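Local coordinates for protein carbon monoxide oxidation system transcription regulator CooA-1 (Carboxydothermus hydrogenoformans, PDB 6CPB) that senses carbon monoxide through heme and, as a probable DNA-binding transcription factor, regulates the carbon monoxide oxidation system, this chain being its heme domain, at residues R54-L57 / K62-T65; I34-N39 / L44-K49; E15-V20 / P107-N112; L21-E26 / I96-N101. One frame throughout, in Å; residues are numbered along the deposited sequence.

Contact 1 of 4, residues R54-L57 / K62-T65; sequences RVYL and KEFT
Arg54 reaches across the hairpin to Thr65 and Glu63. Its CB leaves the strand toward 62-65, and Arg54 CG, anti to the backbone N (chi1 -173°), passes Thr65 CG2 at 3.7 Å; CD lies near OG1 of the same threonine. A bend at chi3 then swings the guanidinium along the strand pair. There Arg54 NH1 donates to Thr65 OG1 at 2.9 Å and also to Glu63 OE2 at 2.8 Å, while NH2 adds a second bond to that same OE2 and is also bonded to Gln84 OE1 of strand 82-85. The salt bridge is thus end-on, two nitrogens gripping one oxygen, with guanidinium and carboxylate planes only 22° apart. One guanidinium face rests on the Tyr56 ring. Replacing the arginine by alanine would probably leave the Glu63 carboxylate without its charge partner and uncover that ring. On the opposite face of the hairpin, Leu57 and Phe64 form a hydrogen-bonded antiparallel pair, Leu57 N to Phe64 O and Phe64 N to Leu57 O. The hairpin belongs to the cyclic-nucleotide-binding-type beta domain: strand 82-85 flanks strand 52-59, its Phe82 meeting the Tyr56 ring, and Phe64 packs on helix 108-135 and on Ile128 of the second subunit.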
loop_
_atom_site.group_PDB
_atom_site.type_symbol
_atom_site.label_atom_id
_atom_site.label_comp_id
_atom_site.label_asym_id
_atom_site.label_seq_id
_atom_site.Cartn_x
_atom_site.Cartn_y
_atom_site.Cartn_z
ATOM N N ARG A 54 -5.042 -5.300 15.028
ATOM C CA ARG A 54 -3.959 -4.338 15.100
ATOM C C ARG A 54 -2.779 -4.882 14.319
ATOM O O ARG A 54 -2.342 -6.007 14.563
ATOM C CB ARG A 54 -3.578 -4.118 16.569
ATOM C CG ARG A 54 -2.566 -3.014 16.799
ATOM C CD ARG A 54 -2.343 -2.749 18.277
ATOM N NE ARG A 54 -1.706 -3.876 18.957
ATOM C CZ ARG A 54 -0.406 -3.968 19.237
ATOM N NH1 ARG A 54 0.445 -3.008 18.905
ATOM N NH2 ARG A 54 0.049 -5.036 19.872
ATOM N N VAL A 55 -2.247 -4.061 13.422
ATOM C CA VAL A 55 -1.035 -4.365 12.675
ATOM C C VAL A 55 0.095 -3.609 13.354
ATOM O O VAL A 55 -0.035 -2.409 13.616
ATOM C CB VAL A 55 -1.167 -3.934 11.205
ATOM C CG1 VAL A 55 0.074 -4.305 10.433
ATOM C CG2 VAL A 55 -2.398 -4.566 10.568
ATOM N N TYR A 56 1.194 -4.296 13.654
ATOM C CA TYR A 56 2.262 -3.655 14.407
ATOM C C TYR A 56 3.618 -4.261 14.074
ATOM O O TYR A 56 3.729 -5.340 13.476
ATOM C CB TYR A 56 1.991 -3.729 15.918
ATOM C CG TYR A 56 2.000 -5.108 16.532
ATOM C CD1 TYR A 56 0.878 -5.922 16.474
ATOM C CD2 TYR A 56 3.109 -5.582 17.203
ATOM C CE1 TYR A 56 0.868 -7.167 17.057
ATOM C CE2 TYR A 56 3.108 -6.842 17.800
ATOM C CZ TYR A 56 1.985 -7.628 17.724
ATOM O OH TYR A 56 1.967 -8.890 18.291
ATOM N N LEU A 57 4.658 -3.523 14.459
ATOM C CA LEU A 57 6.037 -3.973 14.367
ATOM C C LEU A 57 6.576 -4.123 15.782
ATOM O O LEU A 57 6.369 -3.251 16.620
ATOM C CB LEU A 57 6.876 -2.943 13.589
ATOM C CG LEU A 57 8.398 -3.089 13.452
ATOM C CD1 LEU A 57 8.906 -2.284 12.272
ATOM C CD2 LEU A 57 9.153 -2.586 14.695
ATOM N N LYS A 62 11.358 -2.543 21.213
ATOM C CA LYS A 62 10.432 -1.554 20.682
ATOM C C LYS A 62 9.206 -2.221 20.059
ATOM O O LYS A 62 9.261 -3.357 19.568
ATOM C CB LYS A 62 11.135 -0.661 19.638
ATOM C CG LYS A 62 12.278 0.155 20.197
ATOM C CD LYS A 62 11.758 1.173 21.178
ATOM C CE LYS A 62 12.856 2.097 21.652
ATOM N NZ LYS A 62 12.318 3.125 22.571
ATOM N N GLU A 63 8.097 -1.488 20.082
ATOM C CA GLU A 63 6.870 -1.919 19.431
ATOM C C GLU A 63 6.108 -0.688 18.968
ATOM O O GLU A 63 5.898 0.247 19.753
ATOM C CB GLU A 63 5.985 -2.732 20.378
ATOM C CG GLU A 63 4.782 -3.321 19.655
ATOM C CD GLU A 63 3.857 -4.096 20.536
ATOM O OE1 GLU A 63 4.329 -4.929 21.324
ATOM O OE2 GLU A 63 2.639 -3.874 20.423
ATOM N N PHE A 64 5.670 -0.701 17.712
ATOM C CA PHE A 64 4.925 0.404 17.127
ATOM C C PHE A 64 3.672 -0.139 16.460
ATOM O O PHE A 64 3.761 -0.983 15.563
ATOM C CB PHE A 64 5.748 1.130 16.061
ATOM C CG PHE A 64 7.080 1.603 16.539
ATOM C CD1 PHE A 64 7.193 2.789 17.234
ATOM C CD2 PHE A 64 8.225 0.879 16.266
ATOM C CE1 PHE A 64 8.428 3.233 17.678
ATOM C CE2 PHE A 64 9.461 1.316 16.708
ATOM C CZ PHE A 64 9.552 2.490 17.412
ATOM N N THR A 65 2.517 0.372 16.854
ATOM C CA THR A 65 1.303 0.101 16.105
ATOM C C THR A 65 1.363 0.826 14.768
ATOM O O THR A 65 1.694 2.010 14.701
ATOM C CB THR A 65 0.095 0.549 16.908
ATOM O OG1 THR A 65 0.076 -0.223 18.105
ATOM C CG2 THR A 65 -1.206 0.370 16.129
#

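Contact 2 of 4, residues I34-N39 / L44-K49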
loop_
_atom_site.group_PDB
_atom_site.type_symbol
_atom_site.label_atom_id
_atom_site.label_comp_id
_atom_site.label_asym_id
_atom_site.label_seq_id
_atom_site.Cartn_x
_atom_site.Cartn_y
_atom_site.Cartn_z
ATOM N N ILE A 34 -2.721 -13.644 18.481
ATOM C CA ILE A 34 -1.870 -13.266 17.359
ATOM C C ILE A 34 -2.339 -14.035 16.129
ATOM O O ILE A 34 -2.304 -15.267 16.117
ATOM C CB ILE A 34 -0.400 -13.585 17.666
ATOM C CG1 ILE A 34 0.039 -12.952 18.990
ATOM C CG2 ILE A 34 0.472 -13.149 16.490
ATOM C CD1 ILE A 34 -0.133 -11.470 19.063
ATOM N N LEU A 35 -2.755 -13.312 15.086
ATOM C CA LEU A 35 -3.185 -13.938 13.834
ATOM C C LEU A 35 -2.002 -14.425 13.017
ATOM O O LEU A 35 -1.985 -15.575 12.562
ATOM C CB LEU A 35 -3.999 -12.961 12.983
ATOM C CG LEU A 35 -5.454 -12.725 13.370
ATOM C CD1 LEU A 35 -5.596 -11.969 14.683
ATOM C CD2 LEU A 35 -6.147 -11.978 12.264
ATOM N N TYR A 36 -1.029 -13.549 12.780
ATOM C CA TYR A 36 0.109 -13.845 11.922
ATOM C C TYR A 36 1.295 -13.025 12.401
ATOM O O TYR A 36 1.131 -12.037 13.127
ATOM C CB TYR A 36 -0.160 -13.510 10.445
ATOM C CG TYR A 36 -1.323 -14.253 9.837
ATOM C CD1 TYR A 36 -1.251 -15.621 9.590
ATOM C CD2 TYR A 36 -2.506 -13.597 9.509
ATOM C CE1 TYR A 36 -2.316 -16.301 9.041
ATOM C CE2 TYR A 36 -3.577 -14.280 8.955
ATOM C CZ TYR A 36 -3.473 -15.627 8.728
ATOM O OH TYR A 36 -4.546 -16.295 8.169
ATOM N N THR A 37 2.485 -13.417 11.968
ATOM C CA THR A 37 3.724 -12.750 12.346
ATOM C C THR A 37 4.558 -12.518 11.106
ATOM O O THR A 37 4.255 -13.045 10.024
ATOM C CB THR A 37 4.542 -13.591 13.337
ATOM O OG1 THR A 37 5.030 -14.757 12.672
ATOM C CG2 THR A 37 3.739 -13.968 14.558
ATOM N N PRO A 38 5.656 -11.769 11.232
ATOM C CA PRO A 38 6.534 -11.582 10.073
ATOM C C PRO A 38 7.078 -12.880 9.514
ATOM O O PRO A 38 7.412 -12.935 8.326
ATOM C CB PRO A 38 7.648 -10.688 10.630
ATOM C CG PRO A 38 6.936 -9.865 11.660
ATOM C CD PRO A 38 6.014 -10.850 12.330
ATOM N N ASN A 39 7.161 -13.923 10.326
ATOM C CA ASN A 39 7.719 -15.198 9.902
ATOM C C ASN A 39 6.690 -16.135 9.284
ATOM O O ASN A 39 7.067 -17.223 8.842
ATOM C CB ASN A 39 8.350 -15.931 11.089
ATOM C CG ASN A 39 9.702 -15.394 11.482
ATOM O OD1 ASN A 39 10.054 -14.264 11.183
ATOM N ND2 ASN A 39 10.459 -16.210 12.203
ATOM N N LEU A 44 -0.511 -15.058 2.175
ATOM C CA LEU A 44 -1.958 -15.092 2.232
ATOM C C LEU A 44 -2.511 -13.677 2.274
ATOM O O LEU A 44 -1.856 -12.742 2.748
ATOM C CB LEU A 44 -2.425 -15.788 3.527
ATOM C CG LEU A 44 -1.865 -17.142 3.925
ATOM C CD1 LEU A 44 -2.261 -17.384 5.378
ATOM C CD2 LEU A 44 -2.404 -18.227 3.009
ATOM N N VAL A 45 -3.747 -13.543 1.808
ATOM C CA VAL A 45 -4.540 -12.332 1.941
ATOM C C VAL A 45 -5.694 -12.654 2.870
ATOM O O VAL A 45 -6.319 -13.709 2.735
ATOM C CB VAL A 45 -5.046 -11.882 0.561
ATOM C CG1 VAL A 45 -6.042 -10.756 0.680
ATOM C CG2 VAL A 45 -3.861 -11.486 -0.307
ATOM N N PHE A 46 -5.960 -11.773 3.826
ATOM C CA PHE A 46 -7.053 -11.990 4.758
ATOM C C PHE A 46 -7.916 -10.750 4.891
ATOM O O PHE A 46 -7.424 -9.622 4.856
ATOM C CB PHE A 46 -6.570 -12.462 6.135
ATOM C CG PHE A 46 -5.875 -11.402 6.936
ATOM C CD1 PHE A 46 -4.517 -11.192 6.797
ATOM C CD2 PHE A 46 -6.590 -10.604 7.825
ATOM C CE1 PHE A 46 -3.878 -10.193 7.543
ATOM C CE2 PHE A 46 -5.969 -9.617 8.557
ATOM C CZ PHE A 46 -4.616 -9.411 8.423
ATOM N N LEU A 47 -9.209 -11.000 5.062
ATOM C CA LEU A 47 -10.251 -10.000 5.197
ATOM C C LEU A 47 -10.847 -10.128 6.598
ATOM O O LEU A 47 -11.187 -11.234 7.020
ATOM C CB LEU A 47 -11.320 -10.304 4.125
ATOM C CG LEU A 47 -12.602 -9.495 4.068
ATOM C CD1 LEU A 47 -12.331 -7.988 4.109
ATOM C CD2 LEU A 47 -13.349 -9.880 2.798
ATOM N N VAL A 48 -10.972 -9.009 7.311
ATOM C CA VAL A 48 -11.639 -9.012 8.611
ATOM C C VAL A 48 -13.146 -9.058 8.374
ATOM O O VAL A 48 -13.746 -8.086 7.910
ATOM C CB VAL A 48 -11.250 -7.798 9.459
ATOM C CG1 VAL A 48 -11.907 -7.891 10.828
ATOM C CG2 VAL A 48 -9.743 -7.704 9.609
ATOM N N LYS A 49 -13.758 -10.199 8.676
ATOM C CA LYS A 49 -15.200 -10.345 8.520
ATOM C C LYS A 49 -15.956 -9.722 9.691
ATOM O O LYS A 49 -16.987 -9.072 9.505
ATOM C CB LYS A 49 -15.541 -11.832 8.382
ATOM C CG LYS A 49 -17.023 -12.138 8.275
ATOM C CD LYS A 49 -17.259 -13.613 8.015
ATOM C CE LYS A 49 -18.738 -13.961 8.040
ATOM N NZ LYS A 49 -18.932 -15.386 7.658
#
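Tyr36 and Phe46 meet in the core between two beta-strands whose backbones stay far apart: the axes of 34-36 and 44-48 come no closer than 10.6 Å, so side chains alone bridge the gap. The close part centres on the tyrosine ring. Tyr36 CE2 approaches Phe46 CD1 to 3.9 Å, the two side chains entering from opposite strands and overlapping alongside. Their planes are inclined at 43°, with ring centroids 5.6 Å apart, in an oblique pairing. Phe46 points toward strand 34-36, and its less usual first torsion, CG between its backbone N and carbonyl carbon (chi1 71°), sets the ring beside Tyr36 CE2. On the other side of the tyrosine ring, Leu44 CD1 lies 3.8 Å from Tyr36 CE1 and equally near Tyr36 OH, the leucine crossing the phenol at about a right angle. Leu35 makes a looser contribution, Leu35 CD2 standing 4.4 Å from Phe46 CE2.

Beyond Tyr36 the chain leaves this core for a more exposed loop. Thr37 OG1 accepts a hydrogen bond from Asn39 N at 3.3 Å, forming an ST turn that shapes the loop without touching strand 44-48. Leu35 and Tyr36 both face Ile83 in a classic beta bulge, which lets these consecutive residues both turn inward. The contact therefore joins the two sheets of the cupin-like beta roll: strand 34-36 edges the sheet that contains strand 82-85, strand 44-50 lies between 89-95 and 74-76 in the other, and Ile91 and Tyr93 of strand 89-95 pack against the same aromatic cluster.

Contact 3 of 4, residues E15-V20 / P107-N112; sequences EEYSGV and PAFSLN
With CG anti to the carbonyl carbon in both residues (chi1 -70° in Tyr17, -65° in Phe109), the two rings are brought together between 15-20 and helix 108-135. They point in opposing senses and overlap along their flanks, Tyr17 CD2 reaching Phe109 CE2 at 4.0 Å, with planes 80° apart in an oblique pairing. Val20 adds a more distant methyl, CG1 lying near the plane of the phenylalanine ring at its edge. At the far end of the tyrosine, Tyr17 OH lies 3.9 Å from Ala108 CB. Tyr17 OH is also hydrogen-bonded, at 2.7 Å, to a water that accepts from Ala108 N, so one water links the phenol to the helix. A leucine here, lacking the ring and hydroxyl, is likely to leave the water with one mate fewer and to open a gap beside Phe109. Within 107-112, Ser110 OG and N both donate to Pro107 O, and Ser110 OG is hydrogen-bonded to Ser110 OG of the second subunit. Phe99 and Ile102 of helix 96-105 close round Phe109. An N-terminal segment leading into a short, weakly bonded helix thus packs on the first turns of the long helix 108-135, consistent with the dimer helix of CRP-type regulators.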
loop_
_atom_site.group_PDB
_atom_site.type_symbol
_atom_site.label_atom_id
_atom_site.label_comp_id
_atom_site.label_asym_id
_atom_site.label_seq_id
_atom_site.Cartn_x
_atom_site.Cartn_y
_atom_site.Cartn_z
ATOM N N GLU A 15 -25.077 -10.977 -2.089
ATOM C CA GLU A 15 -25.271 -12.269 -2.734
ATOM C C GLU A 15 -24.334 -12.462 -3.927
ATOM O O GLU A 15 -23.831 -13.566 -4.166
ATOM C CB GLU A 15 -26.743 -12.381 -3.151
ATOM C CG GLU A 15 -27.130 -13.675 -3.815
ATOM C CD GLU A 15 -28.629 -13.774 -4.111
ATOM O OE1 GLU A 15 -29.397 -12.822 -3.829
ATOM O OE2 GLU A 15 -29.040 -14.836 -4.626
ATOM N N GLU A 16 -24.083 -11.392 -4.690
ATOM C CA GLU A 16 -23.254 -11.486 -5.890
ATOM C C GLU A 16 -21.851 -11.999 -5.597
ATOM O O GLU A 16 -21.202 -12.550 -6.497
ATOM C CB GLU A 16 -23.196 -10.125 -6.578
ATOM C CG GLU A 16 -22.289 -10.030 -7.810
ATOM C CD GLU A 16 -22.721 -10.903 -8.991
ATOM O OE1 GLU A 16 -23.866 -11.396 -9.030
ATOM O OE2 GLU A 16 -21.879 -11.091 -9.893
ATOM N N TYR A 17 -21.352 -11.791 -4.374
ATOM C CA TYR A 17 -20.023 -12.230 -3.966
ATOM C C TYR A 17 -20.043 -13.543 -3.193
ATOM O O TYR A 17 -18.982 -14.003 -2.757
ATOM C CB TYR A 17 -19.359 -11.138 -3.120
ATOM C CG TYR A 17 -18.984 -9.909 -3.919
ATOM C CD1 TYR A 17 -19.902 -8.902 -4.172
ATOM C CD2 TYR A 17 -17.690 -9.737 -4.384
ATOM C CE1 TYR A 17 -19.547 -7.773 -4.897
ATOM C CE2 TYR A 17 -17.331 -8.621 -5.093
ATOM C CZ TYR A 17 -18.255 -7.638 -5.345
ATOM O OH TYR A 17 -17.860 -6.523 -6.057
ATOM N N SER A 18 -21.220 -14.140 -2.985
ATOM C CA SER A 18 -21.309 -15.290 -2.092
ATOM C C SER A 18 -20.515 -16.481 -2.613
ATOM O O SER A 18 -19.984 -17.265 -1.818
ATOM C CB SER A 18 -22.769 -15.670 -1.839
ATOM O OG SER A 18 -23.431 -16.001 -3.047
ATOM N N GLY A 19 -20.402 -16.624 -3.935
ATOM C CA GLY A 19 -19.642 -17.735 -4.482
ATOM C C GLY A 19 -18.146 -17.539 -4.336
ATOM O O GLY A 19 -17.423 -18.447 -3.921
ATOM N N VAL A 20 -17.657 -16.344 -4.666
ATOM C CA VAL A 20 -16.220 -16.137 -4.593
ATOM C C VAL A 20 -15.745 -16.155 -3.143
ATOM O O VAL A 20 -14.636 -16.615 -2.855
ATOM C CB VAL A 20 -15.799 -14.878 -5.374
ATOM C CG1 VAL A 20 -16.328 -13.625 -4.729
ATOM C CG2 VAL A 20 -14.294 -14.826 -5.520
ATOM N N PRO A 107 -12.531 -6.589 -8.645
ATOM C CA PRO A 107 -11.480 -5.664 -8.193
ATOM C C PRO A 107 -11.807 -4.884 -6.925
ATOM O O PRO A 107 -10.897 -4.261 -6.366
ATOM C CB PRO A 107 -11.287 -4.726 -9.395
ATOM C CG PRO A 107 -12.448 -4.919 -10.234
ATOM C CD PRO A 107 -12.991 -6.271 -10.000
ATOM N N ALA A 108 -13.047 -4.897 -6.433
ATOM C CA ALA A 108 -13.349 -4.175 -5.199
ATOM C C ALA A 108 -12.399 -4.554 -4.062
ATOM O O ALA A 108 -11.979 -3.690 -3.281
ATOM C CB ALA A 108 -14.792 -4.432 -4.783
ATOM N N PHE A 109 -12.039 -5.835 -3.953
ATOM C CA PHE A 109 -11.151 -6.261 -2.879
ATOM C C PHE A 109 -9.836 -5.500 -2.930
ATOM O O PHE A 109 -9.240 -5.183 -1.889
ATOM C CB PHE A 109 -10.867 -7.761 -2.987
ATOM C CG PHE A 109 -12.076 -8.651 -2.773
ATOM C CD1 PHE A 109 -12.524 -8.946 -1.501
ATOM C CD2 PHE A 109 -12.722 -9.237 -3.841
ATOM C CE1 PHE A 109 -13.613 -9.778 -1.305
ATOM C CE2 PHE A 109 -13.815 -10.055 -3.654
ATOM C CZ PHE A 109 -14.255 -10.335 -2.386
ATOM N N SER A 110 -9.356 -5.211 -4.137
ATOM C CA SER A 110 -8.068 -4.556 -4.274
ATOM C C SER A 110 -8.131 -3.086 -3.906
ATOM O O SER A 110 -7.107 -2.515 -3.519
ATOM C CB SER A 110 -7.562 -4.707 -5.701
ATOM O OG SER A 110 -8.296 -3.902 -6.632
ATOM N N LEU A 111 -9.288 -2.442 -4.028
ATOM C CA LEU A 111 -9.359 -1.029 -3.683
ATOM C C LEU A 111 -9.251 -0.815 -2.184
ATOM O O LEU A 111 -8.625 0.148 -1.729
ATOM C CB LEU A 111 -10.633 -0.402 -4.235
ATOM C CG LEU A 111 -10.626 -0.177 -5.756
ATOM C CD1 LEU A 111 -11.925 0.447 -6.217
ATOM C CD2 LEU A 111 -9.455 0.693 -6.195
ATOM N N ASN A 112 -9.838 -1.706 -1.401
ATOM C CA ASN A 112 -9.623 -1.615 0.028
ATOM C C ASN A 112 -8.173 -1.920 0.369
ATOM O O ASN A 112 -7.588 -1.280 1.254
ATOM C CB ASN A 112 -10.577 -2.542 0.776
ATOM C CG ASN A 112 -10.391 -2.460 2.264
ATOM O OD1 ASN A 112 -9.679 -3.261 2.854
ATOM N ND2 ASN A 112 -11.013 -1.468 2.880
HETATM O O HOH W 1 -15.585 -6.205 -7.530
#

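Contact 4 of 4, residues L21-E26 / I96-N101; sequences LKEFRE and IRNFQN
The chain at 21-26 makes a type I beta turn from Leu21 to Phe24, closed by Phe24 N to Leu21 O at 3.1 Å, before strand 25-29 begins; the opposing segment 96-101 is regular helix. The backbones come nearest at Glu23 and Asn98, CA to CA 8.6 Å. The glutamate chain is extended beyond CG, and Asn98 ND2 donates to Glu23 OE1 at 3.2 Å. That bond is made through the anti lone pair, close to the amide plane, and the carboxylate and amide planes cross at 38°. Asn98 ND2 also bonds Thr94 OG1, a stronger partner that would orient the amide from strand 89-95, so that Glu23 is a second, more peripheral acceptor. In the cyclic-nucleotide-binding-type fold this joins the entry to the first strand of the beta roll with the helix that follows the last strand, which here leads on to the long helix 108-135. Deeper in, Phe24 CZ stands at the edge of the Phe99 ring, 4.5 Å from Phe99 CD1. Phe99 carries CG anti to its own backbone N (chi1 -178°), an orientation that leads the ring inward to Phe109 and Met113 of helix 108-135, while Phe24 lies on Leu92 and Thr94 of strand 89-95.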
loop_
_atom_site.group_PDB
_atom_site.type_symbol
_atom_site.label_atom_id
_atom_site.label_comp_id
_atom_site.label_asym_id
_atom_site.label_seq_id
_atom_site.Cartn_x
_atom_site.Cartn_y
_atom_site.Cartn_z
ATOM N N LEU A 21 -16.584 -15.712 -2.203
ATOM C CA LEU A 21 -16.189 -15.748 -0.800
ATOM C C LEU A 21 -16.061 -17.175 -0.282
ATOM O O LEU A 21 -15.301 -17.415 0.667
ATOM C CB LEU A 21 -17.155 -14.924 0.046
ATOM C CG LEU A 21 -17.065 -13.416 -0.216
ATOM C CD1 LEU A 21 -18.265 -12.684 0.364
ATOM C CD2 LEU A 21 -15.761 -12.829 0.325
ATOM N N LYS A 22 -16.766 -18.137 -0.893
ATOM C CA LYS A 22 -16.607 -19.539 -0.514
ATOM C C LYS A 22 -15.217 -20.069 -0.836
ATOM O O LYS A 22 -14.835 -21.123 -0.317
ATOM C CB LYS A 22 -17.645 -20.407 -1.222
ATOM C CG LYS A 22 -19.053 -20.224 -0.716
ATOM C CD LYS A 22 -20.037 -21.065 -1.522
ATOM C CE LYS A 22 -21.466 -20.735 -1.156
ATOM N NZ LYS A 22 -22.424 -21.508 -1.984
ATOM N N GLU A 23 -14.454 -19.375 -1.680
ATOM C CA GLU A 23 -13.089 -19.793 -1.966
ATOM C C GLU A 23 -12.166 -19.553 -0.789
ATOM O O GLU A 23 -11.108 -20.181 -0.711
ATOM C CB GLU A 23 -12.555 -19.031 -3.171
ATOM C CG GLU A 23 -13.336 -19.302 -4.439
ATOM C CD GLU A 23 -12.784 -18.551 -5.626
ATOM O OE1 GLU A 23 -11.575 -18.250 -5.638
ATOM O OE2 GLU A 23 -13.568 -18.268 -6.556
ATOM N N PHE A 24 -12.537 -18.651 0.111
ATOM C CA PHE A 24 -11.731 -18.317 1.278
ATOM C C PHE A 24 -12.008 -19.310 2.401
ATOM O O PHE A 24 -13.111 -19.848 2.529
ATOM C CB PHE A 24 -12.098 -16.918 1.798
ATOM C CG PHE A 24 -11.718 -15.766 0.892
ATOM C CD1 PHE A 24 -12.384 -15.536 -0.306
ATOM C CD2 PHE A 24 -10.729 -14.877 1.281
ATOM C CE1 PHE A 24 -12.045 -14.450 -1.098
ATOM C CE2 PHE A 24 -10.399 -13.788 0.495
ATOM C CZ PHE A 24 -11.054 -13.578 -0.696
ATOM N N ARG A 25 -10.993 -19.556 3.211
ATOM C CA ARG A 25 -11.162 -20.252 4.476
ATOM C C ARG A 25 -11.453 -19.246 5.586
ATOM O O ARG A 25 -11.153 -18.064 5.475
ATOM C CB ARG A 25 -9.914 -21.062 4.823
ATOM C CG ARG A 25 -9.729 -22.313 3.962
ATOM C CD ARG A 25 -8.533 -23.139 4.454
ATOM N NE ARG A 25 -8.381 -24.411 3.749
ATOM C CZ ARG A 25 -7.727 -24.568 2.600
ATOM N NH1 ARG A 25 -7.155 -23.532 2.000
ATOM N NH2 ARG A 25 -7.643 -25.767 2.045
ATOM N N GLU A 26 -12.046 -19.729 6.662
ATOM C CA GLU A 26 -12.422 -18.892 7.792
ATOM C C GLU A 26 -11.642 -19.314 9.025
ATOM O O GLU A 26 -11.315 -20.489 9.190
ATOM C CB GLU A 26 -13.912 -19.062 8.046
ATOM C CG GLU A 26 -14.589 -18.055 8.919
ATOM C CD GLU A 26 -16.097 -18.046 8.660
ATOM O OE1 GLU A 26 -16.593 -18.996 8.021
ATOM O OE2 GLU A 26 -16.782 -17.101 9.075
ATOM N N ILE A 96 -2.208 -15.853 -1.925
ATOM C CA ILE A 96 -2.055 -14.637 -2.726
ATOM C C ILE A 96 -2.348 -14.883 -4.205
ATOM O O ILE A 96 -2.978 -14.047 -4.863
ATOM C CB ILE A 96 -0.672 -13.995 -2.495
ATOM C CG1 ILE A 96 -0.630 -12.605 -3.140
ATOM C CG2 ILE A 96 0.457 -14.890 -3.023
ATOM C CD1 ILE A 96 0.612 -11.812 -2.829
ATOM N N ARG A 97 -1.889 -16.006 -4.765
ATOM C CA ARG A 97 -2.164 -16.248 -6.181
ATOM C C ARG A 97 -3.662 -16.299 -6.444
ATOM O O ARG A 97 -4.158 -15.734 -7.430
ATOM C CB ARG A 97 -1.523 -17.562 -6.631
ATOM C CG ARG A 97 -0.013 -17.531 -6.788
ATOM C CD ARG A 97 0.481 -18.869 -7.327
ATOM N NE ARG A 97 1.938 -18.940 -7.414
ATOM C CZ ARG A 97 2.656 -18.515 -8.450
ATOM N NH1 ARG A 97 2.065 -17.971 -9.507
ATOM N NH2 ARG A 97 3.977 -18.629 -8.427
ATOM N N ASN A 98 -4.402 -16.999 -5.592
ATOM C CA ASN A 98 -5.839 -17.060 -5.774
ATOM C C ASN A 98 -6.454 -15.678 -5.637
ATOM O O ASN A 98 -7.358 -15.311 -6.397
ATOM C CB ASN A 98 -6.462 -18.036 -4.787
ATOM C CG ASN A 98 -7.901 -18.320 -5.108
ATOM O OD1 ASN A 98 -8.253 -18.602 -6.267
ATOM N ND2 ASN A 98 -8.751 -18.241 -4.103
ATOM N N PHE A 99 -5.988 -14.905 -4.659
ATOM C CA PHE A 99 -6.496 -13.551 -4.494
ATOM C C PHE A 99 -6.281 -12.715 -5.752
ATOM O O PHE A 99 -7.171 -11.974 -6.173
ATOM C CB PHE A 99 -5.849 -12.870 -3.298
ATOM C CG PHE A 99 -6.382 -11.506 -3.078
ATOM C CD1 PHE A 99 -7.681 -11.336 -2.620
ATOM C CD2 PHE A 99 -5.640 -10.393 -3.406
ATOM C CE1 PHE A 99 -8.205 -10.077 -2.441
ATOM C CE2 PHE A 99 -6.168 -9.110 -3.212
ATOM C CZ PHE A 99 -7.441 -8.961 -2.731
ATOM N N GLN A 100 -5.092 -12.789 -6.344
ATOM C CA GLN A 100 -4.831 -12.016 -7.551
ATOM C C GLN A 100 -5.770 -12.423 -8.682
ATOM O O GLN A 100 -6.244 -11.571 -9.443
ATOM C CB GLN A 100 -3.355 -12.150 -7.925
ATOM C CG GLN A 100 -2.443 -11.431 -6.914
ATOM C CD GLN A 100 -0.977 -11.778 -7.049
ATOM O OE1 GLN A 100 -0.616 -12.822 -7.591
ATOM N NE2 GLN A 100 -0.122 -10.901 -6.544
ATOM N N ASN A 101 -6.072 -13.716 -8.797
ATOM C CA ASN A 101 -7.053 -14.152 -9.782
ATOM C C ASN A 101 -8.447 -13.620 -9.467
ATOM O O ASN A 101 -9.177 -13.199 -10.374
ATOM C CB ASN A 101 -7.064 -15.679 -9.863
ATOM C CG ASN A 101 -5.852 -16.230 -10.578
ATOM O OD1 ASN A 101 -5.325 -15.606 -11.498
ATOM N ND2 ASN A 101 -5.413 -17.414 -10.173
#

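Overall arrangement
Contact 4 is nested within the chain loop closed by contact 3, and contacts 2 and 1 follow one another inside contact 4. Contacts 3 and 4 lie close together, centres about 10 Å apart, at the helical end, where Phe109 packs against Phe99 and Leu21. Contact 2 occupies the middle of the beta roll: Leu47 reaches Phe109, Val45 reaches Phe99, and Lys49 forms a salt bridge with Glu26. Contact 1 sits on the other side of the chain's centre, its centre about 29 Å from that of contact 3, and shares a sheet with contact 2. Contacts 1 and 3 both touch the second subunit, so sheet and helices alike are tied to the dimer built along helix 108-135.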